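PDB 3KLJ: NADH-rubredoxin oxidoreductase from Clostridium acetobutylicum, which catalyses the NADH-dependent reduction of rubredoxin through its bound FAD, passing electrons on to the dioxygen-scavenging system of this anaerobe. Local coordinates for residues Ala20-Ala25 and Ile64-Asn69; Tyr43-Arg48 and Asp70-Asn75; Lys195-Arg200 and Ser310-Ile315. All coordinates share one frame; numbering follows the deposited sequence. Where two conformers were deposited one is given.

Contact 1 of 3, residues Ala20-Ala25 and Ile64-Asn69. With FAD (flavin-adenine dinucleotide), chain B.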
loop_
_atom_site.group_PDB
_atom_site.type_symbol
_atom_site.label_atom_id
_atom_site.label_comp_id
_atom_site.label_asym_id
_atom_site.label_seq_id
_atom_site.Cartn_x
_atom_site.Cartn_y
_atom_site.Cartn_z
ATOM N N ALA A 20 -4.745 -7.054 -7.699
ATOM C CA ALA A 20 -5.645 -6.349 -8.623
ATOM C C ALA A 20 -5.858 -7.140 -9.900
ATOM O O ALA A 20 -7.006 -7.390 -10.285
ATOM C CB ALA A 20 -5.154 -4.934 -8.935
ATOM N N GLY A 21 -4.756 -7.535 -10.543
ATOM C CA GLY A 21 -4.804 -8.426 -11.699
ATOM C C GLY A 21 -5.590 -9.703 -11.444
ATOM O O GLY A 21 -6.433 -10.102 -12.258
ATOM N N PHE A 22 -5.319 -10.355 -10.317
ATOM C CA PHE A 22 -6.056 -11.558 -9.965
ATOM C C PHE A 22 -7.567 -11.309 -9.917
ATOM O O PHE A 22 -8.341 -12.064 -10.512
ATOM C CB PHE A 22 -5.602 -12.174 -8.637
ATOM C CG PHE A 22 -6.570 -13.187 -8.126
ATOM C CD1 PHE A 22 -6.586 -14.473 -8.660
ATOM C CD2 PHE A 22 -7.537 -12.833 -7.190
ATOM C CE1 PHE A 22 -7.511 -15.405 -8.231
ATOM C CE2 PHE A 22 -8.472 -13.772 -6.751
ATOM C CZ PHE A 22 -8.458 -15.054 -7.273
ATOM N N SER A 23 -7.976 -10.261 -9.199
ATOM C CA SER A 23 -9.390 -9.919 -9.066
ATOM C C SER A 23 -10.054 -9.674 -10.425
ATOM O O SER A 23 -11.202 -10.060 -10.637
ATOM C CB SER A 23 -9.572 -8.710 -8.152
ATOM O OG SER A 23 -10.948 -8.481 -7.903
ATOM N N ALA A 24 -9.331 -9.042 -11.353
ATOM C CA ALA A 24 -9.868 -8.842 -12.714
ATOM C C ALA A 24 -10.079 -10.174 -13.442
ATOM O O ALA A 24 -11.127 -10.390 -14.059
ATOM C CB ALA A 24 -8.976 -7.933 -13.525
ATOM N N ALA A 25 -9.085 -11.057 -13.374
ATOM C CA ALA A 25 -9.188 -12.394 -13.982
ATOM C C ALA A 25 -10.401 -13.133 -13.432
ATOM O O ALA A 25 -11.261 -13.581 -14.204
ATOM C CB ALA A 25 -7.909 -13.202 -13.768
ATOM N N ILE A 64 1.176 -17.876 1.089
ATOM C CA ILE A 64 0.557 -16.568 0.843
ATOM C C ILE A 64 -0.056 -16.376 -0.549
ATOM O O ILE A 64 -0.658 -15.332 -0.819
ATOM C CB ILE A 64 1.491 -15.363 1.198
ATOM C CG1 ILE A 64 2.773 -15.361 0.346
ATOM C CG2 ILE A 64 1.786 -15.323 2.715
ATOM C CD1 ILE A 64 3.488 -14.011 0.334
ATOM N N LEU A 65 0.098 -17.377 -1.419
ATOM C CA LEU A 65 -0.543 -17.381 -2.746
ATOM C C LEU A 65 -2.061 -17.277 -2.590
ATOM O O LEU A 65 -2.644 -17.933 -1.721
ATOM C CB LEU A 65 -0.187 -18.673 -3.525
ATOM C CG LEU A 65 1.260 -18.886 -4.001
ATOM C CD1 LEU A 65 1.489 -20.265 -4.670
ATOM C CD2 LEU A 65 1.702 -17.756 -4.915
ATOM N N ILE A 66 -2.694 -16.455 -3.422
ATOM C CA ILE A 66 -4.156 -16.339 -3.399
ATOM C C ILE A 66 -4.791 -17.637 -3.922
ATOM O O ILE A 66 -5.658 -18.234 -3.270
ATOM C CB ILE A 66 -4.692 -15.095 -4.181
ATOM C CG1 ILE A 66 -4.112 -13.782 -3.621
ATOM C CG2 ILE A 66 -6.211 -15.039 -4.075
ATOM C CD1 ILE A 66 -4.415 -12.488 -4.503
ATOM N N LYS A 67 -4.352 -18.066 -5.105
ATOM C CA LYS A 67 -4.781 -19.340 -5.667
ATOM C C LYS A 67 -3.559 -20.119 -6.090
ATOM O O LYS A 67 -2.570 -19.531 -6.536
ATOM C CB LYS A 67 -5.689 -19.134 -6.886
ATOM C CG LYS A 67 -6.958 -18.327 -6.616
ATOM C CD LYS A 67 -7.980 -19.083 -5.776
ATOM C CE LYS A 67 -9.159 -18.161 -5.483
ATOM N NZ LYS A 67 -10.176 -18.825 -4.649
ATOM N N LYS A 68 -3.639 -21.437 -5.960
ATOM C CA LYS A 68 -2.576 -22.338 -6.418
ATOM C C LYS A 68 -2.672 -22.567 -7.925
ATOM O O LYS A 68 -3.671 -22.191 -8.551
ATOM C CB LYS A 68 -2.639 -23.668 -5.654
ATOM C CG LYS A 68 -2.661 -23.509 -4.134
ATOM C CD LYS A 68 -1.274 -23.634 -3.511
ATOM C CE LYS A 68 -1.322 -23.398 -2.005
ATOM N NZ LYS A 68 -0.477 -24.382 -1.255
ATOM N N ASN A 69 -1.627 -23.161 -8.500
ATOM C CA ASN A 69 -1.549 -23.421 -9.947
ATOM C C ASN A 69 -2.805 -24.048 -10.535
ATOM O O ASN A 69 -3.299 -23.608 -11.575
ATOM C CB ASN A 69 -0.344 -24.315 -10.271
ATOM C CG ASN A 69 0.872 -23.522 -10.698
ATOM O OD1 ASN A 69 1.036 -23.195 -11.874
ATOM N ND2 ASN A 69 1.739 -23.214 -9.742
HETATM P PA FAD B . 0.855 -5.354 -6.849
HETATM O O1A FAD B . 2.122 -4.545 -6.767
HETATM O O2A FAD B . 0.582 -6.144 -5.592
HETATM O O5B FAD B . 0.927 -6.334 -8.107
HETATM C C5B FAD B . 1.322 -5.856 -9.380
HETATM C C4B FAD B . 2.110 -6.945 -10.108
HETATM O O4B FAD B . 2.404 -6.517 -11.436
HETATM C C3B FAD B . 3.450 -7.207 -9.425
HETATM O O3B FAD B . 3.593 -8.600 -9.203
HETATM C C2B FAD B . 4.496 -6.692 -10.396
HETATM O O2B FAD B . 5.658 -7.491 -10.413
HETATM C C1B FAD B . 3.768 -6.771 -11.730
HETATM N N9A FAD B . 4.279 -5.827 -12.741
HETATM C C8A FAD B . 4.767 -4.564 -12.535
HETATM N N7A FAD B . 5.126 -4.042 -13.731
HETATM C C5A FAD B . 4.869 -4.945 -14.699
HETATM C C6A FAD B . 5.054 -4.921 -16.081
HETATM N N6A FAD B . 5.818 -3.980 -16.638
HETATM N N1A FAD B . 4.692 -6.033 -16.823
HETATM C C2A FAD B . 4.157 -7.149 -16.208
HETATM N N3A FAD B . 3.989 -7.168 -14.836
HETATM C C4A FAD B . 4.336 -6.077 -14.091
HETATM N N1 FAD B . -2.227 -2.762 1.922
HETATM C C2 FAD B . -3.232 -2.667 2.861
HETATM O O2 FAD B . -4.340 -2.292 2.518
HETATM N N3 FAD B . -3.010 -3.018 4.176
HETATM C C4 FAD B . -1.766 -3.454 4.567
HETATM O O4 FAD B . -1.596 -3.746 5.755
HETATM C C4X FAD B . -0.728 -3.543 3.629
HETATM N N5 FAD B . 0.533 -3.988 3.996
HETATM C C5X FAD B . 1.548 -4.077 3.062
HETATM C C6 FAD B . 2.822 -4.523 3.442
HETATM C C7 FAD B . 3.839 -4.619 2.479
HETATM C C7M FAD B . 5.205 -5.094 2.880
HETATM C C8 FAD B . 3.587 -4.262 1.154
HETATM C C8M FAD B . 4.663 -4.348 0.101
HETATM C C9 FAD B . 2.323 -3.815 0.787
HETATM C C9A FAD B . 1.300 -3.726 1.735
HETATM N N10 FAD B . 0.033 -3.285 1.358
HETATM C C10 FAD B . -0.974 -3.195 2.300
HETATM C "C1'" FAD B . -0.233 -2.884 -0.056
HETATM C "C2'" FAD B . -0.904 -3.977 -0.859
HETATM O "O2'" FAD B . -0.009 -5.065 -0.967
HETATM C "C3'" FAD B . -1.213 -3.401 -2.226
HETATM O "O3'" FAD B . -2.193 -2.387 -2.103
HETATM C "C4'" FAD B . -1.721 -4.439 -3.213
HETATM O "O4'" FAD B . -0.786 -5.502 -3.343
HETATM C "C5'" FAD B . -1.881 -3.770 -4.572
HETATM O "O5'" FAD B . -2.161 -4.781 -5.505
HETATM P P FAD B . -1.897 -4.521 -7.051
HETATM O O1P FAD B . -2.340 -5.748 -7.832
HETATM O O2P FAD B . -2.536 -3.232 -7.506
HETATM O O3P FAD B . -0.305 -4.289 -7.182
#

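Contact 2 of 3, residues Tyr43-Arg48 and Asp70-Asn75. With FAD (flavin-adenine dinucleotide), chain B.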
loop_
_atom_site.group_PDB
_atom_site.type_symbol
_atom_site.label_atom_id
_atom_site.label_comp_id
_atom_site.label_asym_id
_atom_site.label_seq_id
_atom_site.Cartn_x
_atom_site.Cartn_y
_atom_site.Cartn_z
ATOM N N TYR A 43 6.211 -15.873 -9.443
ATOM C CA TYR A 43 5.169 -16.428 -8.577
ATOM C C TYR A 43 3.784 -15.988 -9.028
ATOM O O TYR A 43 3.614 -14.896 -9.583
ATOM C CB TYR A 43 5.404 -16.016 -7.102
ATOM C CG TYR A 43 6.850 -16.173 -6.669
ATOM C CD1 TYR A 43 7.410 -17.442 -6.486
ATOM C CD2 TYR A 43 7.670 -15.057 -6.480
ATOM C CE1 TYR A 43 8.741 -17.594 -6.109
ATOM C CE2 TYR A 43 9.005 -15.201 -6.097
ATOM C CZ TYR A 43 9.532 -16.473 -5.917
ATOM O OH TYR A 43 10.845 -16.634 -5.539
ATOM N N LEU A 44 2.800 -16.852 -8.801
ATOM C CA LEU A 44 1.387 -16.506 -8.979
ATOM C C LEU A 44 0.977 -15.368 -8.027
ATOM O O LEU A 44 1.717 -15.058 -7.088
ATOM C CB LEU A 44 0.528 -17.750 -8.735
ATOM C CG LEU A 44 0.156 -18.675 -9.914
ATOM C CD1 LEU A 44 0.768 -18.308 -11.272
ATOM C CD2 LEU A 44 0.371 -20.142 -9.582
ATOM N N PRO A 45 -0.184 -14.725 -8.282
ATOM C CA PRO A 45 -0.678 -13.697 -7.374
ATOM C C PRO A 45 -0.673 -14.127 -5.911
ATOM O O PRO A 45 -1.185 -15.193 -5.569
ATOM C CB PRO A 45 -2.109 -13.476 -7.858
ATOM C CG PRO A 45 -1.997 -13.645 -9.337
ATOM C CD PRO A 45 -0.926 -14.708 -9.559
ATOM N N TYR A 46 -0.107 -13.280 -5.061
ATOM C CA TYR A 46 -0.061 -13.565 -3.633
ATOM C C TYR A 46 -0.514 -12.380 -2.794
ATOM O O TYR A 46 -0.509 -11.230 -3.265
ATOM C CB TYR A 46 1.329 -14.044 -3.222
ATOM C CG TYR A 46 2.485 -13.128 -3.580
ATOM C CD1 TYR A 46 3.196 -13.296 -4.777
ATOM C CD2 TYR A 46 2.896 -12.117 -2.707
ATOM C CE1 TYR A 46 4.285 -12.475 -5.096
ATOM C CE2 TYR A 46 3.973 -11.290 -3.013
ATOM C CZ TYR A 46 4.669 -11.477 -4.209
ATOM O OH TYR A 46 5.740 -10.656 -4.501
ATOM N N TYR A 47 -0.924 -12.675 -1.561
ATOM C CA TYR A 47 -1.435 -11.662 -0.640
ATOM C C TYR A 47 -0.253 -10.872 -0.087
ATOM O O TYR A 47 0.252 -11.152 1.017
ATOM C CB TYR A 47 -2.241 -12.307 0.493
ATOM C CG TYR A 47 -3.226 -11.354 1.134
ATOM C CD1 TYR A 47 -2.859 -10.576 2.228
ATOM C CD2 TYR A 47 -4.523 -11.222 0.634
ATOM C CE1 TYR A 47 -3.761 -9.684 2.817
ATOM C CE2 TYR A 47 -5.432 -10.344 1.217
ATOM C CZ TYR A 47 -5.042 -9.582 2.312
ATOM O OH TYR A 47 -5.918 -8.704 2.883
ATOM N N ARG A 48 0.182 -9.898 -0.881
ATOM C CA ARG A 48 1.380 -9.100 -0.598
ATOM C C ARG A 48 1.503 -8.543 0.848
ATOM O O ARG A 48 2.608 -8.554 1.392
ATOM C CB ARG A 48 1.529 -7.974 -1.641
ATOM C CG ARG A 48 2.911 -7.281 -1.681
ATOM C CD ARG A 48 2.985 -6.226 -2.826
ATOM N NE ARG A 48 2.710 -6.837 -4.134
ATOM C CZ ARG A 48 3.543 -7.656 -4.780
ATOM N NH1 ARG A 48 3.191 -8.173 -5.950
ATOM N NH2 ARG A 48 4.729 -7.960 -4.268
ATOM N N ASP A 70 -3.302 -25.086 -9.856
ATOM C CA ASP A 70 -4.455 -25.852 -10.326
ATOM C C ASP A 70 -5.695 -24.992 -10.579
ATOM O O ASP A 70 -6.504 -25.308 -11.450
ATOM C CB ASP A 70 -4.787 -26.982 -9.348
ATOM C CG ASP A 70 -5.504 -28.133 -10.018
ATOM O OD1 ASP A 70 -5.574 -28.145 -11.266
ATOM O OD2 ASP A 70 -5.997 -29.023 -9.300
ATOM N N TRP A 71 -5.836 -23.903 -9.832
ATOM C CA TRP A 71 -6.978 -23.021 -10.003
ATOM C C TRP A 71 -6.962 -22.337 -11.368
ATOM O O TRP A 71 -8.001 -22.253 -12.026
ATOM C CB TRP A 71 -7.023 -21.988 -8.881
ATOM C CG TRP A 71 -8.244 -21.134 -8.884
ATOM C CD1 TRP A 71 -9.426 -21.388 -8.250
ATOM C CD2 TRP A 71 -8.402 -19.872 -9.544
ATOM N NE1 TRP A 71 -10.314 -20.360 -8.477
ATOM C CE2 TRP A 71 -9.711 -19.419 -9.271
ATOM C CE3 TRP A 71 -7.566 -19.085 -10.346
ATOM C CZ2 TRP A 71 -10.205 -18.212 -9.769
ATOM C CZ3 TRP A 71 -8.055 -17.876 -10.836
ATOM C CH2 TRP A 71 -9.364 -17.452 -10.543
ATOM N N TYR A 72 -5.794 -21.840 -11.779
ATOM C CA TYR A 72 -5.651 -21.152 -13.071
ATOM C C TYR A 72 -5.827 -22.101 -14.249
ATOM O O TYR A 72 -6.344 -21.696 -15.299
ATOM C CB TYR A 72 -4.305 -20.421 -13.176
ATOM C CG TYR A 72 -4.140 -19.318 -12.158
ATOM C CD1 TYR A 72 -4.561 -18.020 -12.432
ATOM C CD2 TYR A 72 -3.578 -19.585 -10.904
ATOM C CE1 TYR A 72 -4.416 -17.008 -11.487
ATOM C CE2 TYR A 72 -3.438 -18.585 -9.947
ATOM C CZ TYR A 72 -3.855 -17.306 -10.243
ATOM O OH TYR A 72 -3.700 -16.334 -9.297
ATOM N N GLU A 73 -5.394 -23.352 -14.074
ATOM C CA GLU A 73 -5.562 -24.392 -15.096
ATOM C C GLU A 73 -7.017 -24.856 -15.221
ATOM O O GLU A 73 -7.553 -24.926 -16.330
ATOM C CB GLU A 73 -4.641 -25.592 -14.824
ATOM C CG GLU A 73 -3.213 -25.395 -15.323
ATOM C CD GLU A 73 -2.320 -26.595 -15.065
ATOM O OE1 GLU A 73 -2.785 -27.751 -15.204
ATOM O OE2 GLU A 73 -1.138 -26.376 -14.726
ATOM N N LYS A 74 -7.649 -25.169 -14.086
ATOM C CA LYS A 74 -9.064 -25.547 -14.054
ATOM C C LYS A 74 -9.936 -24.456 -14.686
ATOM O O LYS A 74 -10.922 -24.748 -15.359
ATOM C CB LYS A 74 -9.519 -25.807 -12.614
ATOM C CG LYS A 74 -10.318 -27.092 -12.431
ATOM C CD LYS A 74 -9.405 -28.326 -12.451
ATOM C CE LYS A 74 -10.172 -29.627 -12.225
ATOM N NZ LYS A 74 -10.966 -30.021 -13.427
ATOM N N ASN A 75 -9.558 -23.199 -14.476
ATOM C CA ASN A 75 -10.320 -22.070 -15.004
ATOM C C ASN A 75 -9.811 -21.533 -16.334
ATOM O O ASN A 75 -10.316 -20.520 -16.832
ATOM C CB ASN A 75 -10.395 -20.954 -13.966
ATOM C CG ASN A 75 -11.374 -21.266 -12.861
ATOM O OD1 ASN A 75 -12.550 -21.531 -13.118
ATOM N ND2 ASN A 75 -10.895 -21.250 -11.622
HETATM P PA FAD B . 0.855 -5.354 -6.849
HETATM O O1A FAD B . 2.122 -4.545 -6.767
HETATM O O2A FAD B . 0.582 -6.144 -5.592
HETATM O O5B FAD B . 0.927 -6.334 -8.107
HETATM C C5B FAD B . 1.322 -5.856 -9.380
HETATM C C4B FAD B . 2.110 -6.945 -10.108
HETATM O O4B FAD B . 2.404 -6.517 -11.436
HETATM C C3B FAD B . 3.450 -7.207 -9.425
HETATM O O3B FAD B . 3.593 -8.600 -9.203
HETATM C C2B FAD B . 4.496 -6.692 -10.396
HETATM O O2B FAD B . 5.658 -7.491 -10.413
HETATM C C1B FAD B . 3.768 -6.771 -11.730
HETATM N N9A FAD B . 4.279 -5.827 -12.741
HETATM C C8A FAD B . 4.767 -4.564 -12.535
HETATM N N7A FAD B . 5.126 -4.042 -13.731
HETATM C C5A FAD B . 4.869 -4.945 -14.699
HETATM C C6A FAD B . 5.054 -4.921 -16.081
HETATM N N6A FAD B . 5.818 -3.980 -16.638
HETATM N N1A FAD B . 4.692 -6.033 -16.823
HETATM C C2A FAD B . 4.157 -7.149 -16.208
HETATM N N3A FAD B . 3.989 -7.168 -14.836
HETATM C C4A FAD B . 4.336 -6.077 -14.091
HETATM N N1 FAD B . -2.227 -2.762 1.922
HETATM C C2 FAD B . -3.232 -2.667 2.861
HETATM O O2 FAD B . -4.340 -2.292 2.518
HETATM N N3 FAD B . -3.010 -3.018 4.176
HETATM C C4 FAD B . -1.766 -3.454 4.567
HETATM O O4 FAD B . -1.596 -3.746 5.755
HETATM C C4X FAD B . -0.728 -3.543 3.629
HETATM N N5 FAD B . 0.533 -3.988 3.996
HETATM C C5X FAD B . 1.548 -4.077 3.062
HETATM C C6 FAD B . 2.822 -4.523 3.442
HETATM C C7 FAD B . 3.839 -4.619 2.479
HETATM C C7M FAD B . 5.205 -5.094 2.880
HETATM C C8 FAD B . 3.587 -4.262 1.154
HETATM C C8M FAD B . 4.663 -4.348 0.101
HETATM C C9 FAD B . 2.323 -3.815 0.787
HETATM C C9A FAD B . 1.300 -3.726 1.735
HETATM N N10 FAD B . 0.033 -3.285 1.358
HETATM C C10 FAD B . -0.974 -3.195 2.300
HETATM C "C1'" FAD B . -0.233 -2.884 -0.056
HETATM C "C2'" FAD B . -0.904 -3.977 -0.859
HETATM O "O2'" FAD B . -0.009 -5.065 -0.967
HETATM C "C3'" FAD B . -1.213 -3.401 -2.226
HETATM O "O3'" FAD B . -2.193 -2.387 -2.103
HETATM C "C4'" FAD B . -1.721 -4.439 -3.213
HETATM O "O4'" FAD B . -0.786 -5.502 -3.343
HETATM C "C5'" FAD B . -1.881 -3.770 -4.572
HETATM O "O5'" FAD B . -2.161 -4.781 -5.505
HETATM P P FAD B . -1.897 -4.521 -7.051
HETATM O O1P FAD B . -2.340 -5.748 -7.832
HETATM O O2P FAD B . -2.536 -3.232 -7.506
HETATM O O3P FAD B . -0.305 -4.289 -7.182
HETATM O O HOH W 1 -2.395 -16.958 -6.997
#

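Contact 3 of 3, residues Lys195-Arg200 and Ser310-Ile315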
loop_
_atom_site.group_PDB
_atom_site.type_symbol
_atom_site.label_atom_id
_atom_site.label_comp_id
_atom_site.label_asym_id
_atom_site.label_seq_id
_atom_site.Cartn_x
_atom_site.Cartn_y
_atom_site.Cartn_z
ATOM N N LYS A 195 5.804 6.745 19.547
ATOM C CA LYS A 195 7.238 6.498 19.775
ATOM C C LYS A 195 7.496 5.921 21.177
ATOM O O LYS A 195 8.246 4.957 21.317
ATOM C CB LYS A 195 8.054 7.781 19.586
ATOM C CG LYS A 195 9.573 7.573 19.728
ATOM C CD LYS A 195 10.325 8.875 19.897
ATOM C CE LYS A 195 11.826 8.621 20.063
ATOM N NZ LYS A 195 12.177 7.831 21.287
ATOM N N ASP A 196 6.864 6.506 22.198
ATOM C CA ASP A 196 6.997 6.047 23.591
ATOM C C ASP A 196 6.514 4.611 23.757
ATOM O O ASP A 196 7.216 3.767 24.319
ATOM C CB ASP A 196 6.244 6.989 24.551
ATOM C CG ASP A 196 5.901 6.334 25.899
ATOM O OD1 ASP A 196 6.783 5.720 26.534
ATOM O OD2 ASP A 196 4.739 6.454 26.336
ATOM N N LYS A 197 5.305 4.341 23.275
ATOM C CA LYS A 197 4.717 3.009 23.358
ATOM C C LYS A 197 5.568 1.963 22.617
ATOM O O LYS A 197 5.737 0.832 23.087
ATOM C CB LYS A 197 3.297 3.016 22.785
ATOM C CG LYS A 197 2.245 3.724 23.630
ATOM C CD LYS A 197 2.058 3.063 24.991
ATOM C CE LYS A 197 0.898 3.671 25.733
ATOM N NZ LYS A 197 1.071 3.522 27.207
ATOM N N LEU A 198 6.100 2.352 21.462
ATOM C CA LEU A 198 6.997 1.490 20.711
ATOM C C LEU A 198 8.362 1.311 21.379
ATOM O O LEU A 198 8.930 0.222 21.323
ATOM C CB LEU A 198 7.140 1.976 19.261
ATOM C CG LEU A 198 5.878 1.865 18.400
ATOM C CD1 LEU A 198 6.066 2.536 17.034
ATOM C CD2 LEU A 198 5.469 0.407 18.224
ATOM N N ASP A 199 8.861 2.370 22.025
ATOM C CA ASP A 199 10.186 2.379 22.645
ATOM C C ASP A 199 10.238 1.518 23.901
ATOM O O ASP A 199 11.249 0.863 24.164
ATOM C CB ASP A 199 10.630 3.809 22.992
ATOM C CG ASP A 199 12.139 3.916 23.248
ATOM O OD1 ASP A 199 12.927 3.550 22.348
ATOM O OD2 ASP A 199 12.536 4.379 24.343
ATOM N N ARG A 200 9.162 1.534 24.687
ATOM C CA ARG A 200 9.094 0.663 25.858
ATOM C C ARG A 200 8.792 -0.793 25.458
ATOM O O ARG A 200 8.965 -1.711 26.264
ATOM C CB ARG A 200 8.139 1.215 26.935
ATOM C CG ARG A 200 6.639 0.997 26.717
ATOM C CD ARG A 200 5.821 1.825 27.721
ATOM N NE ARG A 200 6.594 2.118 28.927
ATOM C CZ ARG A 200 6.360 1.603 30.134
ATOM N NH1 ARG A 200 5.344 0.771 30.334
ATOM N NH2 ARG A 200 7.136 1.940 31.156
ATOM N N SER A 310 2.951 -4.288 17.147
ATOM C CA SER A 310 3.179 -4.421 18.586
ATOM C C SER A 310 1.904 -4.372 19.429
ATOM O O SER A 310 1.944 -4.039 20.616
ATOM C CB SER A 310 4.188 -3.367 19.051
ATOM O OG SER A 310 5.399 -3.478 18.324
ATOM N N GLY A 311 0.781 -4.718 18.799
ATOM C CA GLY A 311 -0.526 -4.692 19.439
ATOM C C GLY A 311 -0.987 -3.294 19.799
ATOM O O GLY A 311 -1.726 -3.129 20.764
ATOM N N ILE A 312 -0.537 -2.297 19.030
ATOM C CA ILE A 312 -0.957 -0.893 19.183
ATOM C C ILE A 312 -1.719 -0.441 17.939
ATOM O O ILE A 312 -1.174 -0.449 16.828
ATOM C CB ILE A 312 0.231 0.075 19.420
ATOM C CG1 ILE A 312 1.122 -0.423 20.561
ATOM C CG2 ILE A 312 -0.285 1.481 19.727
ATOM C CD1 ILE A 312 2.379 0.389 20.753
ATOM N N SER A 313 -2.968 -0.039 18.135
ATOM C CA SER A 313 -3.890 0.194 17.030
ATOM C C SER A 313 -4.062 1.672 16.729
ATOM O O SER A 313 -4.149 2.487 17.654
ATOM C CB SER A 313 -5.250 -0.390 17.385
ATOM O OG SER A 313 -5.775 0.253 18.536
ATOM N N ILE A 314 -4.148 2.016 15.445
ATOM C CA ILE A 314 -4.278 3.421 15.028
ATOM C C ILE A 314 -5.340 3.598 13.959
ATOM O O ILE A 314 -5.370 2.851 12.989
ATOM C CB ILE A 314 -2.944 3.985 14.473
ATOM C CG1 ILE A 314 -1.888 4.034 15.573
ATOM C CG2 ILE A 314 -3.149 5.386 13.877
ATOM C CD1 ILE A 314 -0.489 4.158 15.063
ATOM N N ILE A 315 -6.225 4.570 14.135
ATOM C CA ILE A 315 -7.039 5.017 13.010
ATOM C C ILE A 315 -6.876 6.522 12.815
ATOM O O ILE A 315 -6.932 7.301 13.774
ATOM C CB ILE A 315 -8.557 4.570 13.057
ATOM C CG1 ILE A 315 -9.475 5.686 13.524
ATOM C CG2 ILE A 315 -8.791 3.268 13.859
ATOM C CD1 ILE A 315 -10.129 6.403 12.395
#

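Contact 1 of 3, residues Ala20-Ala25 and Ile64-Asn69
The phenyl ring of Phe22 receives the γ-methyl of Ile66 over one face: CG2 stands 4.0 Å from the ring centroid and 20° off the ring normal, a CH-pi contact displaced toward the rim. Its closest ring atom is Phe22 CE2, 3.7 Å from Ile66 CG2. Lys67 approaches the same ring obliquely and runs across the Phe22 side chain, with Lys67 CG 3.4 Å from Phe22 CE1. A bend at the second torsion of the lysine (chi2 -71°) also brings Lys67 CE back to 3.7 Å from Phe22 CZ. Rotation about the CA-CB bond places Phe22 CG opposite the backbone N (chi1 166°), which carries the ring toward the loop. No hydrogen bond joins the two segments, and the union is one of carbon against carbon. Trp71 also meets the Phe22 ring, its plane inclined to it, while Pro45 and Tyr72 pack against it. At the start of the same helical segment, Ala20 N donates a 2.7 Å hydrogen bond to FAD O1P on the flavin-side phosphate. Gly21 follows directly and fits the GxGxxG pattern. A glycine-rich turn leading into a helix whose first amides hold the cofactor diphosphate is the hallmark of the Rossmann-type FAD-binding domain in the glutathione reductase fold.

Contact 2 of 3, residues Tyr43-Arg48 and Asp70-Asn75
Leu44 meets Tyr72 with its branch point, CG lying 3.6 Å from Tyr72 CE2; the two side chains lie alongside each other, pointing opposite ways, and the approach to the ring is oblique. Pro45 comes next and faces the phenol oxygen head-on, so that both its CG and its CD lie 3.2 Å from Tyr72 OH. The carbonyl of the same proline is tied to this hydroxyl through a water lying in the plane of the Tyr72 ring. The phenol donates to the water across 2.7 Å from Tyr72 OH, and the water in turn donates to Pro45 O, so a polar group buried in the contact is satisfied. Tyr46 turns the other way, its OH accepting a 2.9 Å bond from Arg48 NH2, tilted 34° from the guanidinium plane, and also bonding to Glu41. Tyr47 centres an inverse gamma turn that leads into Arg48, where the segment reaches the cofactor. The arginine chain, extended through its first two torsions, bends at the third (chi3 -58°) and turns the guanidinium toward FAD O2A. Arg48 NE donates a nearly straight bond (167°, 2.7 Å to FAD O2A), with the phosphate oxygen at the edge of the guanidinium and in its plane. A salt bridge from NH1 to Glu41 and a bond from NH2 to Tyr131 O further fix the rotation of this FAD-binding group. On the far side from FAD, the loop lies against helix 69-74; helix 19-28 lies beside both loop and tyrosine, and Leu44 and Tyr72 both rest on Val79 of strand 78-80, an outermost strand of the parallel sheet.

Contact 3 of 3, residues Lys195-Arg200 and Ser310-Ile315
Ile312 has the most surface buried here, and its δ-methyl does the touching. With CG1 opposite the carbonyl carbon (chi1 -51°) and the chain extended beyond it, CD1 reaches the helix surface where Lys197 and Leu198 sit next to each other. It presses on Lys197 CB at 3.4 Å, tighter than usual for two carbons, and lies 4.0 Å from Leu198 CD2. Leu198 meets the other segment with that one methyl, since the same CD2 also comes within 3.9 Å of Ser310 OG. Ser310 thus adds a second contact to the same methyl, beside the isoleucine, and its hydroxyl has a weak hydrogen bond to Gln163. Lys197 contributes by the root of its chain alone: a bend at the second torsion (chi2 -62°) takes the amino group away from Ile312 to a hydrogen bond with Glu334 O. The contact itself is therefore apolar, while the charged end finds its partner beyond it. Ser310 and Gly311 both have positive phi, as suits the tight reversal joining strand 306-309 to strand 312-317. On the sheet side, Ile312 packs on Ile353 of strand 346-353; Leu198 also touches Val309. The arrangement is a beta hairpin laid against a helix across a domain boundary: helix 188-199 belongs to the NADH-binding domain and the hairpin to the antiparallel sheet of the C-terminal domain.

In the fold
Contacts 1 and 2 are neighbours, their centres 5 Å apart within the FAD-binding domain. Their segments alternate along the chain, and the two loops are tied directly by probable backbone hydrogen bonds, Ile66 N to Pro45 O and Ile64 O to Tyr47 N. Both reach the cofactor diphosphate, contact 1 with a backbone amide and contact 2 with a charged side chain. Contact 2 is the more buried and has a bridging water; contact 1 is partly buried and purely apolar between its segments. Contact 3, also partly buried, lies 33 Å from contact 1 between centres, away from FAD, and joins two other domains by aliphatic packing without aromatic rings.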